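Local coordinates for agglutinin alpha chain (Artocarpus integer, PDB 4R6R), which binds D-galactose and the T-antigen disaccharide Gal-beta1,3-GalNAc as a tetrameric plant lectin, and recognises human IgA1, at residues K2-G7 against G26-V31; T10-I15 against E63-V68; V79-L84 against T102-P107. One frame throughout, in Å; residues are numbered along the deposited sequence.

Interaction 1. Residues K2-G7 against G26-V31; sequences KAFDDG and GDFQVV. With EDO (1,2-ethanediol), chain N.
The side chains of F4 and F28 meet at about a right angle, CZ at the far corner of the F4 ring lying 4.1 Å from CD2 on one flank of the F28 ring. The approach is oblique for both rings. F4 holds CG between its backbone N and carbonyl carbon (chi1 72°), which points the ring from strand 2-5 at strand 25-34. F28 holds CG anti to its backbone N (chi1 -173°), which directs the ring toward strand 2-5, CD2 leading. Each ring has its aromatic partner elsewhere: F4 stacks with H44, and F28 meets F116 edge-to-face. Two residues further along, D6 and V30 face each other through a water. The water donates to OD2 of D6 at 2.9 Å and accepts from N of V30, also at 2.9 Å. OD2 is gripped a second time by the hydroxyl of Y32, while OD1 bonds to NE2 of H44, and the carboxylate is thereby held at both oxygens. A 1,2-ethanediol, probably from the crystallisation liquor, donates from O2 to the carbonyl O of D5, with its C2 3.5 Å from CA of F4. Strands 2-5 and 25-34 belong to different sheets of the beta-prism, and with no direct hydrogen bond between the two segments, cohesion rests on apolar side chains and one water, not on backbone pairing.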
loop_
_atom_site.group_PDB
_atom_site.type_symbol
_atom_site.label_atom_id
_atom_site.label_comp_id
_atom_site.label_asym_id
_atom_site.label_seq_id
_atom_site.Cartn_x
_atom_site.Cartn_y
_atom_site.Cartn_z
ATOM N N LYS A 2 -16.281 -5.637 -25.736
ATOM C CA LYS A 2 -16.126 -6.714 -24.758
ATOM C C LYS A 2 -15.181 -6.247 -23.616
ATOM O O LYS A 2 -14.000 -5.936 -23.854
ATOM C CB LYS A 2 -15.584 -7.981 -25.410
ATOM C CG LYS A 2 -15.350 -9.146 -24.461
ATOM C CD LYS A 2 -14.840 -10.387 -25.171
ATOM C CE LYS A 2 -14.915 -11.596 -24.247
ATOM N NZ LYS A 2 -14.102 -12.778 -24.705
ATOM N N ALA A 3 -15.698 -6.304 -22.397
ATOM C CA ALA A 3 -14.904 -5.854 -21.251
ATOM C C ALA A 3 -13.844 -6.877 -20.934
ATOM O O ALA A 3 -13.984 -8.066 -21.148
ATOM C CB ALA A 3 -15.766 -5.606 -19.999
ATOM N N PHE A 4 -12.734 -6.391 -20.391
ATOM C CA PHE A 4 -11.675 -7.264 -19.912
ATOM C C PHE A 4 -11.088 -6.622 -18.659
ATOM O O PHE A 4 -11.212 -5.421 -18.417
ATOM C CB PHE A 4 -10.566 -7.478 -20.919
ATOM C CG PHE A 4 -9.668 -6.276 -21.125
ATOM C CD1 PHE A 4 -9.912 -5.376 -22.155
ATOM C CD2 PHE A 4 -8.466 -6.094 -20.360
ATOM C CE1 PHE A 4 -9.095 -4.279 -22.407
ATOM C CE2 PHE A 4 -7.633 -5.004 -20.633
ATOM C CZ PHE A 4 -7.907 -4.107 -21.642
ATOM N N ASP A 5 -10.542 -7.492 -17.825
ATOM C CA ASP A 5 -9.894 -7.019 -16.567
ATOM C C ASP A 5 -8.839 -8.018 -16.210
ATOM O O ASP A 5 -9.158 -9.153 -15.778
ATOM C CB ASP A 5 -10.959 -6.923 -15.478
ATOM C CG ASP A 5 -10.425 -6.376 -14.152
ATOM O OD1 ASP A 5 -9.219 -6.154 -14.028
ATOM O OD2 ASP A 5 -11.239 -6.119 -13.223
ATOM N N ASP A 6 -7.570 -7.676 -16.459
ATOM C CA ASP A 6 -6.500 -8.626 -16.211
ATOM C C ASP A 6 -6.241 -8.860 -14.737
ATOM O O ASP A 6 -5.861 -9.994 -14.407
ATOM C CB ASP A 6 -5.183 -8.223 -16.855
ATOM C CG ASP A 6 -5.203 -8.326 -18.356
ATOM O OD1 ASP A 6 -6.050 -9.086 -18.975
ATOM O OD2 ASP A 6 -4.380 -7.696 -18.989
ATOM N N GLY A 7 -6.564 -7.876 -13.919
ATOM C CA GLY A 7 -6.270 -7.876 -12.470
ATOM C C GLY A 7 -4.944 -7.223 -12.228
ATOM O O GLY A 7 -4.360 -6.599 -13.099
ATOM N N GLY A 26 -6.309 -1.334 -31.592
ATOM C CA GLY A 26 -7.025 -2.560 -31.737
ATOM C C GLY A 26 -6.810 -3.557 -30.600
ATOM O O GLY A 26 -7.429 -3.398 -29.530
ATOM N N ASP A 27 -6.011 -4.590 -30.844
ATOM C CA ASP A 27 -5.865 -5.680 -29.868
ATOM C C ASP A 27 -4.907 -5.185 -28.740
ATOM O O ASP A 27 -4.070 -4.249 -28.948
ATOM C CB ASP A 27 -5.095 -6.829 -30.506
ATOM C CG ASP A 27 -5.795 -7.456 -31.745
ATOM O OD1 ASP A 27 -6.974 -7.300 -31.937
ATOM O OD2 ASP A 27 -5.089 -8.197 -32.451
ATOM N N PHE A 28 -5.076 -5.805 -27.579
ATOM C CA PHE A 28 -4.188 -5.429 -26.441
ATOM C C PHE A 28 -3.975 -6.669 -25.621
ATOM O O PHE A 28 -4.923 -7.347 -25.230
ATOM C CB PHE A 28 -4.894 -4.325 -25.635
ATOM C CG PHE A 28 -3.996 -3.741 -24.556
ATOM C CD1 PHE A 28 -3.060 -2.752 -24.907
ATOM C CD2 PHE A 28 -4.143 -4.165 -23.238
ATOM C CE1 PHE A 28 -2.190 -2.190 -23.932
ATOM C CE2 PHE A 28 -3.320 -3.550 -22.253
ATOM C CZ PHE A 28 -2.371 -2.610 -22.609
ATOM N N GLN A 29 -2.711 -6.925 -25.298
ATOM C CA GLN A 29 -2.316 -8.074 -24.462
ATOM C C GLN A 29 -1.059 -7.734 -23.684
ATOM O O GLN A 29 -0.187 -6.980 -24.130
ATOM C CB GLN A 29 -2.065 -9.265 -25.391
ATOM C CG GLN A 29 -1.752 -10.611 -24.705
ATOM C CD GLN A 29 -0.292 -10.775 -24.284
ATOM O OE1 GLN A 29 0.614 -10.118 -24.779
ATOM N NE2 GLN A 29 -0.063 -11.725 -23.353
ATOM N N VAL A 30 -0.957 -8.269 -22.459
ATOM C CA VAL A 30 0.190 -7.971 -21.629
ATOM C C VAL A 30 0.754 -9.224 -20.997
ATOM O O VAL A 30 -0.003 -10.084 -20.505
ATOM C CB VAL A 30 -0.220 -6.998 -20.504
ATOM C CG1 VAL A 30 0.953 -6.575 -19.603
ATOM C CG2 VAL A 30 -0.891 -5.715 -21.075
ATOM N N VAL A 31 2.083 -9.322 -21.073
ATOM C CA VAL A 31 2.793 -10.310 -20.234
ATOM C C VAL A 31 3.241 -9.595 -18.952
ATOM O O VAL A 31 4.105 -8.674 -19.050
ATOM C CB VAL A 31 4.014 -10.929 -20.940
ATOM C CG1 VAL A 31 4.669 -11.978 -19.997
ATOM C CG2 VAL A 31 3.569 -11.565 -22.273
HETATM C C1 EDO N . -10.477 -11.766 -19.125
HETATM O O1 EDO N . -9.182 -11.925 -19.728
HETATM C C2 EDO N . -10.542 -10.353 -18.748
HETATM O O2 EDO N . -11.422 -10.287 -17.684
HETATM O O HOH W 1 -3.467 -9.188 -21.297
#

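Interaction 2. Residues T10-I15 against E63-V68; sequences TGIREI and EYIMEV
Carbonyl oxygens of I12 and E63 share one water, which donates to O of E63 at 2.7 Å and to O of I12 at 2.8 Å. It is the polar link between the two segments, which have no direct hydrogen bond. Beyond it the contact is wholly aliphatic and turns on one methyl. CD1 of I65 meets CD1 of I15 at 3.9 Å, the two side chains reaching toward each other tip to tip. The same CD1 lies 4.1 Å from CD1 of I12, whose side chain comes in at a slant. In all three isoleucines CG1 stands anti to the carbonyl carbon, near -65° to -70° in chi1, and the chain is extended at chi2, which carries the terminal methyl well out from the backbone. I12 and I15 can serve one partner because the strand turns a corner at R13: R13 and E14 both face V31 in a classic beta bulge, and a second one sets T10 and G11 against D33. I113 of strand 110-120 touches both I12 and I65, and F86 of strand 78-88 touches I15 and I65, adding to the cluster round the three methyls. The carboxylate of E63 is turned to other partners, bonding T88 and Y93 through OE2 and N of D59 through OE1. Isoleucines sent inward from strands 11-19 and 65-75, members of two different four-stranded sheets, are the kind of interior filling found in the beta-prism fold of jacalin-type lectins.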
loop_
_atom_site.group_PDB
_atom_site.type_symbol
_atom_site.label_atom_id
_atom_site.label_comp_id
_atom_site.label_asym_id
_atom_site.label_seq_id
_atom_site.Cartn_x
_atom_site.Cartn_y
_atom_site.Cartn_z
ATOM N N THR A 10 2.730 -8.151 -10.337
ATOM C CA THR A 10 4.011 -7.676 -9.692
ATOM C C THR A 10 4.672 -6.655 -10.596
ATOM O O THR A 10 5.575 -5.957 -10.157
ATOM C CB THR A 10 5.006 -8.897 -9.499
ATOM O OG1 THR A 10 4.291 -9.928 -8.849
ATOM C CG2 THR A 10 6.297 -8.487 -8.690
ATOM N N GLY A 11 4.326 -6.563 -11.902
ATOM C CA GLY A 11 5.023 -5.676 -12.802
ATOM C C GLY A 11 4.683 -6.059 -14.227
ATOM O O GLY A 11 3.724 -6.854 -14.406
ATOM N N ILE A 12 5.374 -5.447 -15.170
ATOM C CA ILE A 12 5.075 -5.619 -16.612
ATOM C C ILE A 12 6.331 -6.045 -17.333
ATOM O O ILE A 12 7.413 -5.449 -17.216
ATOM C CB ILE A 12 4.496 -4.342 -17.262
ATOM C CG1 ILE A 12 3.122 -4.073 -16.614
ATOM C CG2 ILE A 12 4.347 -4.514 -18.765
ATOM C CD1 ILE A 12 2.601 -2.681 -16.951
ATOM N N ARG A 13 6.239 -7.164 -18.059
ATOM C CA ARG A 13 7.353 -7.634 -18.885
ATOM C C ARG A 13 7.230 -7.255 -20.356
ATOM O O ARG A 13 8.236 -6.960 -20.978
ATOM C CB ARG A 13 7.521 -9.170 -18.772
ATOM C CG ARG A 13 8.091 -9.520 -17.387
ATOM C CD ARG A 13 7.930 -11.057 -17.165
ATOM N NE ARG A 13 8.622 -11.496 -15.914
ATOM C CZ ARG A 13 9.920 -11.792 -15.834
ATOM N NH1 ARG A 13 10.411 -12.186 -14.657
ATOM N NH2 ARG A 13 10.684 -11.772 -16.941
ATOM N N GLU A 14 6.049 -7.306 -20.937
ATOM C CA GLU A 14 5.888 -7.039 -22.363
ATOM C C GLU A 14 4.458 -6.641 -22.626
ATOM O O GLU A 14 3.485 -7.110 -21.963
ATOM C CB GLU A 14 6.201 -8.350 -23.104
ATOM C CG GLU A 14 6.123 -8.260 -24.615
ATOM C CD GLU A 14 6.558 -9.599 -25.214
ATOM O OE1 GLU A 14 7.797 -9.830 -25.296
ATOM O OE2 GLU A 14 5.712 -10.421 -25.610
ATOM N N ILE A 15 4.305 -5.731 -23.597
ATOM C CA ILE A 15 2.934 -5.362 -24.045
ATOM C C ILE A 15 2.889 -5.672 -25.545
ATOM O O ILE A 15 3.815 -5.287 -26.305
ATOM C CB ILE A 15 2.706 -3.881 -23.830
ATOM C CG1 ILE A 15 2.615 -3.602 -22.310
ATOM C CG2 ILE A 15 1.368 -3.506 -24.380
ATOM C CD1 ILE A 15 2.509 -2.131 -21.918
ATOM N N GLU A 63 13.858 -1.911 -16.360
ATOM C CA GLU A 63 13.039 -1.011 -17.226
ATOM C C GLU A 63 11.557 -1.052 -16.835
ATOM O O GLU A 63 11.044 -2.141 -16.697
ATOM C CB GLU A 63 13.173 -1.359 -18.719
ATOM C CG GLU A 63 12.393 -0.393 -19.619
ATOM C CD GLU A 63 12.538 -0.631 -21.102
ATOM O OE1 GLU A 63 12.993 -1.716 -21.497
ATOM O OE2 GLU A 63 12.183 0.292 -21.884
ATOM N N TYR A 64 10.930 0.109 -16.619
ATOM C CA TYR A 64 9.531 0.130 -16.246
ATOM C C TYR A 64 8.914 1.401 -16.788
ATOM O O TYR A 64 9.555 2.428 -16.990
ATOM C CB TYR A 64 9.367 0.071 -14.691
ATOM C CG TYR A 64 10.123 1.158 -13.977
ATOM C CD1 TYR A 64 9.566 2.402 -13.771
ATOM C CD2 TYR A 64 11.468 0.949 -13.597
ATOM C CE1 TYR A 64 10.287 3.424 -13.145
ATOM C CE2 TYR A 64 12.184 1.958 -12.984
ATOM C CZ TYR A 64 11.607 3.176 -12.797
ATOM O OH TYR A 64 12.322 4.173 -12.170
ATOM N N ILE A 65 7.595 1.317 -16.987
ATOM C CA ILE A 65 6.794 2.454 -17.535
ATOM C C ILE A 65 6.714 3.599 -16.496
ATOM O O ILE A 65 6.397 3.357 -15.344
ATOM C CB ILE A 65 5.406 1.990 -17.980
ATOM C CG1 ILE A 65 5.561 1.010 -19.148
ATOM C CG2 ILE A 65 4.528 3.198 -18.370
ATOM C CD1 ILE A 65 4.313 0.124 -19.336
ATOM N N MET A 66 7.013 4.795 -16.981
ATOM C CA MET A 66 6.920 6.049 -16.209
ATOM C C MET A 66 5.754 6.927 -16.623
ATOM O O MET A 66 5.306 7.793 -15.893
ATOM C CB MET A 66 8.266 6.822 -16.280
ATOM C CG MET A 66 9.406 6.058 -15.611
ATOM S SD MET A 66 10.956 7.032 -15.748
ATOM C CE MET A 66 10.712 8.449 -14.625
ATOM N N GLU A 67 5.261 6.769 -17.851
ATOM C CA GLU A 67 4.131 7.581 -18.304
ATOM C C GLU A 67 3.409 6.834 -19.389
ATOM O O GLU A 67 4.066 6.286 -20.288
ATOM C CB GLU A 67 4.562 8.964 -18.885
ATOM C CG GLU A 67 3.354 9.829 -19.275
ATOM C CD GLU A 67 3.701 11.271 -19.606
ATOM O OE1 GLU A 67 4.878 11.668 -19.451
ATOM O OE2 GLU A 67 2.809 12.033 -19.995
ATOM N N VAL A 68 2.080 6.780 -19.278
ATOM C CA VAL A 68 1.247 6.329 -20.410
ATOM C C VAL A 68 0.521 7.528 -20.893
ATOM O O VAL A 68 -0.091 8.254 -20.096
ATOM C CB VAL A 68 0.261 5.250 -19.960
ATOM C CG1 VAL A 68 -0.648 4.878 -21.129
ATOM C CG2 VAL A 68 1.043 4.065 -19.388
HETATM O O HOH W 2 8.516 -3.096 -16.257
#

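Interaction 3. Residues V79-L84 against T102-P107; sequences VVVRSL and TPFNLP
F104 carries this contact, and V81, S83 and L84 are the residues of strand 79-84 that meet it. Segment 102-107 begins with T102 and P103, which pack against P103 and T102 of the second subunit. The chain then reaches F104, whose CG sits between the backbone N and the carbonyl carbon (chi1 70°), a setting that swings the ring off its own strand and over to strand 78-88. The aliphatic contacts are made by the rim of the ring. CD2 of L84 comes to CZ at 3.9 Å, lying in the plane of the ring, while the two side chains run at a slant to each other. CG1 of V81 also lies at the edge, a looser 4.5 Å from CE2, and the carbonyl O of S83 approaches the same CE2 obliquely at 4.4 Å. These residues belong to one four-stranded antiparallel sheet of the beta-prism, in which strand 65-75 runs between strands 78-88 and 102-108; the two segments cross at -67° with axes 9.1 Å apart, and side chains bridge that gap. R82 and S83 both face Y71 in a classic beta bulge, and OG of S83 bonds to O of Y96. After N105, L106 touches M129 of strand 124-132 and meets L106 of the second subunit. On the other segment V80, beside V81, touches the bound 4-nitrophenyl galactoside.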
loop_
_atom_site.group_PDB
_atom_site.type_symbol
_atom_site.label_atom_id
_atom_site.label_comp_id
_atom_site.label_asym_id
_atom_site.label_seq_id
_atom_site.Cartn_x
_atom_site.Cartn_y
_atom_site.Cartn_z
ATOM N N VAL A 79 -16.463 6.930 -29.275
ATOM C CA VAL A 79 -15.259 7.488 -28.623
ATOM C C VAL A 79 -14.351 6.331 -28.223
ATOM O O VAL A 79 -14.785 5.395 -27.571
ATOM C CB VAL A 79 -15.627 8.284 -27.339
ATOM C CG1 VAL A 79 -14.354 8.754 -26.614
ATOM C CG2 VAL A 79 -16.608 9.422 -27.661
ATOM N N VAL A 80 -13.130 6.361 -28.749
ATOM C CA VAL A 80 -12.177 5.215 -28.541
ATOM C C VAL A 80 -10.780 5.773 -28.217
ATOM O O VAL A 80 -10.570 6.966 -28.282
ATOM C CB VAL A 80 -12.146 4.264 -29.784
ATOM C CG1 VAL A 80 -13.564 3.716 -30.053
ATOM C CG2 VAL A 80 -11.653 5.003 -31.020
ATOM N N VAL A 81 -9.863 4.895 -27.795
ATOM C CA VAL A 81 -8.500 5.284 -27.560
ATOM C C VAL A 81 -7.799 5.202 -28.931
ATOM O O VAL A 81 -7.563 4.123 -29.471
ATOM C CB VAL A 81 -7.856 4.311 -26.574
ATOM C CG1 VAL A 81 -6.386 4.679 -26.334
ATOM C CG2 VAL A 81 -8.675 4.379 -25.296
ATOM N N ARG A 82 -7.583 6.381 -29.498
ATOM C CA ARG A 82 -6.991 6.512 -30.820
ATOM C C ARG A 82 -5.464 6.296 -30.852
ATOM O O ARG A 82 -4.961 5.804 -31.852
ATOM C CB ARG A 82 -7.313 7.867 -31.443
ATOM C CG ARG A 82 -8.833 7.978 -31.698
ATOM C CD ARG A 82 -9.178 9.004 -32.755
ATOM N NE ARG A 82 -8.861 8.395 -34.064
ATOM C CZ ARG A 82 -8.868 9.078 -35.208
ATOM N NH1 ARG A 82 -9.179 10.385 -35.213
ATOM N NH2 ARG A 82 -8.562 8.470 -36.312
ATOM N N SER A 83 -4.719 6.619 -29.761
ATOM C CA SER A 83 -3.304 6.379 -29.745
ATOM C C SER A 83 -2.877 6.115 -28.320
ATOM O O SER A 83 -3.514 6.545 -27.380
ATOM C CB SER A 83 -2.556 7.624 -30.291
ATOM O OG SER A 83 -1.171 7.561 -30.309
ATOM N N LEU A 84 -1.756 5.427 -28.238
ATOM C CA LEU A 84 -1.026 5.203 -26.952
ATOM C C LEU A 84 0.440 5.403 -27.185
ATOM O O LEU A 84 1.026 5.000 -28.226
ATOM C CB LEU A 84 -1.209 3.783 -26.432
ATOM C CG LEU A 84 -2.622 3.477 -25.979
ATOM C CD1 LEU A 84 -2.802 1.964 -25.762
ATOM C CD2 LEU A 84 -2.917 4.219 -24.664
ATOM N N THR A 102 -8.655 14.222 -28.141
ATOM C CA THR A 102 -8.423 14.797 -26.793
ATOM C C THR A 102 -7.239 14.064 -26.152
ATOM O O THR A 102 -7.333 12.859 -25.941
ATOM C CB THR A 102 -9.663 14.591 -25.922
ATOM O OG1 THR A 102 -10.814 15.194 -26.551
ATOM C CG2 THR A 102 -9.517 15.241 -24.550
ATOM N N PRO A 103 -6.159 14.778 -25.803
ATOM C CA PRO A 103 -5.040 14.113 -25.142
ATOM C C PRO A 103 -5.391 13.717 -23.718
ATOM O O PRO A 103 -6.275 14.299 -23.067
ATOM C CB PRO A 103 -3.953 15.169 -25.140
ATOM C CG PRO A 103 -4.718 16.476 -25.040
ATOM C CD PRO A 103 -5.948 16.240 -25.887
ATOM N N PHE A 104 -4.714 12.648 -23.279
ATOM C CA PHE A 104 -4.650 12.271 -21.836
ATOM C C PHE A 104 -3.252 11.827 -21.538
ATOM O O PHE A 104 -2.430 11.435 -22.388
ATOM C CB PHE A 104 -5.687 11.189 -21.467
ATOM C CG PHE A 104 -5.360 9.864 -22.049
ATOM C CD1 PHE A 104 -4.532 8.964 -21.327
ATOM C CD2 PHE A 104 -5.795 9.517 -23.331
ATOM C CE1 PHE A 104 -4.145 7.762 -21.895
ATOM C CE2 PHE A 104 -5.438 8.274 -23.877
ATOM C CZ PHE A 104 -4.596 7.418 -23.149
ATOM N N ASN A 105 -2.929 11.920 -20.250
ATOM C CA ASN A 105 -1.640 11.421 -19.789
ATOM C C ASN A 105 -1.666 11.026 -18.323
ATOM O O ASN A 105 -2.324 11.699 -17.483
ATOM C CB ASN A 105 -0.490 12.349 -20.081
ATOM C CG ASN A 105 -0.556 13.611 -19.273
ATOM O OD1 ASN A 105 0.472 14.075 -18.792
ATOM N ND2 ASN A 105 -1.748 14.208 -19.142
ATOM N N LEU A 106 -1.031 9.891 -18.067
ATOM C CA LEU A 106 -0.825 9.431 -16.683
ATOM C C LEU A 106 0.672 9.295 -16.515
ATOM O O LEU A 106 1.217 8.237 -16.780
ATOM C CB LEU A 106 -1.564 8.096 -16.442
ATOM C CG LEU A 106 -1.694 7.577 -14.985
ATOM C CD1 LEU A 106 -0.486 6.963 -14.345
ATOM C CD2 LEU A 106 -2.293 8.609 -14.042
ATOM N N PRO A 107 1.358 10.340 -16.026
ATOM C CA PRO A 107 2.770 10.283 -15.595
ATOM C C PRO A 107 2.806 9.772 -14.146
ATOM O O PRO A 107 1.868 9.999 -13.367
ATOM C CB PRO A 107 3.243 11.732 -15.647
ATOM C CG PRO A 107 2.045 12.533 -15.925
ATOM C CD PRO A 107 0.807 11.698 -15.830
#

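All three contacts are buried, and none has a direct hydrogen bond between its segments. Interactions 1 and 2 join different sheets of the prism, whereas interaction 3 stays within one sheet and spans an intervening strand. Interactions 1 and 2 share a sheet through neighbouring strands 25-34 and 11-19, with a probable hydrogen bond from V31 N to E14 O at 2.8 Å; interactions 2 and 3 share another, where L106 N probably bonds to V68 O at 2.8 Å. Chemistry follows place: crossed aromatic rings with a bridging water in the first, aliphatic methyls and a water in the second, an aromatic rim among aliphatic groups in the third, whose segment 102-107 also packs against the second subunit.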